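Local coordinates for DUF917 domain-containing protein (Chromobacterium violaceum, PDB 2O3I) that is of unknown function but belongs to the S-methyl thiohydantoin desulfurase-like (DUF917) family, whose two characteristic domains it carries, at residues A[234-239]-A[245-250]. The protein carries 2 engineered substitutions. Residues are numbered along the deposited sequence; the frame is centred on the assembly and turned at random.
Sequences RALQDG and EAMLDF
Phe250 N donates to Ala246 O at 2.9 Å, a regular bond of helix 244-255, and the Phe250 side chain sets out toward Ala235. With CG anti to the backbone N (chi1 -176°), the ring extends to the end of helix 225-237. There the methyl of Ala235 sits obliquely against its outer part: CB lies 3.6 Å from CE1 of Phe250. Phe250 CZ follows at 3.7 Å from the same Ala235 CB, so this one methyl is shared between two neighbouring ring carbons. Leu232, one helical turn before Leu236, touches the side chains of both Phe250 and Met247.

The second touch is slacker. Met247, present as selenomethionine, also starts with CG anti to the backbone N (chi1 171°), then bends at chi2 and chi3. Its terminal CE comes to 4.2 Å from CD2 of Leu236, and the two side chains cross obliquely. Val241, in the connection between the helices, touches both Leu236 and Met247. Met247 also packs on Phe19 of helix 10-19 and Ile356 of strand 352-358, which ties the pair into the surrounding fold.

The CA atoms of Ala235 and Phe250 are 8.7 Å apart, a spacing bridged by a small methyl on one side and a long aromatic ring on the other. The contact packs together two successive helices joined by a short turn, within the S-Me-THD-like C-terminal family region. The first helix ends in a Schellman motif: Gly239 takes positive phi (68°), and its N bonds to O of Leu236 at 3.0 Å.

Hydrogen bonds hold each helix in shape, whereas the segments meet through apolar groups alone, so this small, mostly buried contact rests on van der Waals packing and exclusion of water, without a directional polar bond.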
# COMPACT_ATOMS: atom_id res chain seq x y z
N ARG A 234 1.76 30.54 -25.37
CA ARG A 234 2.22 31.12 -26.62
C ARG A 234 2.52 32.60 -26.43
O ARG A 234 3.53 33.10 -26.91
CB ARG A 234 1.17 30.92 -27.71
CG ARG A 234 1.19 29.52 -28.32
CD ARG A 234 0.03 29.28 -29.28
NE ARG A 234 0.19 28.00 -29.97
CZ ARG A 234 -0.71 27.46 -30.78
NH1 ARG A 234 -1.86 28.08 -31.02
NH2 ARG A 234 -0.46 26.30 -31.37
N ALA A 235 1.64 33.30 -25.71
CA ALA A 235 1.84 34.72 -25.47
C ALA A 235 3.08 34.95 -24.60
O ALA A 235 3.80 35.93 -24.77
CB ALA A 235 0.61 35.31 -24.81
N LEU A 236 3.33 34.03 -23.67
CA LEU A 236 4.48 34.13 -22.78
C LEU A 236 5.77 33.91 -23.56
O LEU A 236 6.72 34.70 -23.46
CB LEU A 236 4.38 33.09 -21.66
CG LEU A 236 3.34 33.39 -20.57
CD1 LEU A 236 3.16 32.19 -19.68
CD2 LEU A 236 3.78 34.60 -19.75
N GLN A 237 5.77 32.84 -24.34
CA GLN A 237 6.93 32.47 -25.14
C GLN A 237 7.25 33.58 -26.15
O GLN A 237 8.42 33.87 -26.41
CB GLN A 237 6.64 31.14 -25.85
CG GLN A 237 7.76 30.59 -26.71
CD GLN A 237 7.39 29.26 -27.37
OE1 GLN A 237 6.22 29.01 -27.67
NE2 GLN A 237 8.38 28.43 -27.62
N ASP A 238 6.21 34.20 -26.69
CA ASP A 238 6.38 35.27 -27.67
C ASP A 238 6.74 36.64 -27.06
O ASP A 238 6.88 37.62 -27.79
CB ASP A 238 5.10 35.42 -28.52
CG ASP A 238 4.78 34.17 -29.33
OD1 ASP A 238 5.70 33.39 -29.65
OD2 ASP A 238 3.59 33.97 -29.65
N GLY A 239 6.88 36.70 -25.74
CA GLY A 239 7.23 37.95 -25.08
C GLY A 239 6.16 39.04 -25.11
O GLY A 239 6.50 40.23 -25.15
N GLU A 245 0.93 43.69 -14.75
CA GLU A 245 -0.20 44.42 -15.30
C GLU A 245 -0.59 43.84 -16.66
O GLU A 245 -1.76 43.66 -16.96
CB GLU A 245 0.15 45.90 -15.47
CG GLU A 245 -1.03 46.77 -15.91
CD GLU A 245 -0.62 48.22 -16.15
OE1 GLU A 245 0.20 48.75 -15.37
OE2 GLU A 245 -1.13 48.83 -17.12
N ALA A 246 0.42 43.55 -17.48
CA ALA A 246 0.17 42.98 -18.80
C ALA A 246 -0.45 41.59 -18.66
O ALA A 246 -1.27 41.20 -19.49
CB ALA A 246 1.48 42.89 -19.59
N MSE A 247 -0.07 40.85 -17.63
CA MSE A 247 -0.62 39.51 -17.42
C MSE A 247 -2.11 39.62 -17.13
O MSE A 247 -2.92 38.90 -17.72
CB MSE A 247 0.10 38.81 -16.26
CG MSE A 247 -0.54 37.50 -15.82
SE MSE A 247 -0.79 36.20 -17.25
CE MSE A 247 0.75 35.08 -16.92
N LEU A 248 -2.46 40.54 -16.24
CA LEU A 248 -3.86 40.75 -15.89
C LEU A 248 -4.65 41.23 -17.12
O LEU A 248 -5.79 40.81 -17.33
CB LEU A 248 -3.99 41.78 -14.76
CG LEU A 248 -3.39 41.37 -13.42
CD1 LEU A 248 -3.44 42.56 -12.48
CD2 LEU A 248 -4.16 40.19 -12.83
N ASP A 249 -4.04 42.10 -17.91
CA ASP A 249 -4.71 42.58 -19.11
C ASP A 249 -5.00 41.40 -20.04
O ASP A 249 -6.14 41.22 -20.47
CB ASP A 249 -3.84 43.63 -19.83
CG ASP A 249 -3.82 44.98 -19.11
OD1 ASP A 249 -4.46 45.10 -18.05
OD2 ASP A 249 -3.16 45.92 -19.61
N PHE A 250 -3.98 40.59 -20.31
CA PHE A 250 -4.12 39.42 -21.19
C PHE A 250 -5.20 38.47 -20.69
O PHE A 250 -6.06 38.02 -21.46
CB PHE A 250 -2.79 38.65 -21.29
CG PHE A 250 -2.83 37.48 -22.25
CD1 PHE A 250 -2.63 37.68 -23.61
CD2 PHE A 250 -3.11 36.20 -21.80
CE1 PHE A 250 -2.70 36.61 -24.51
CE2 PHE A 250 -3.19 35.13 -22.68
CZ PHE A 250 -2.98 35.33 -24.04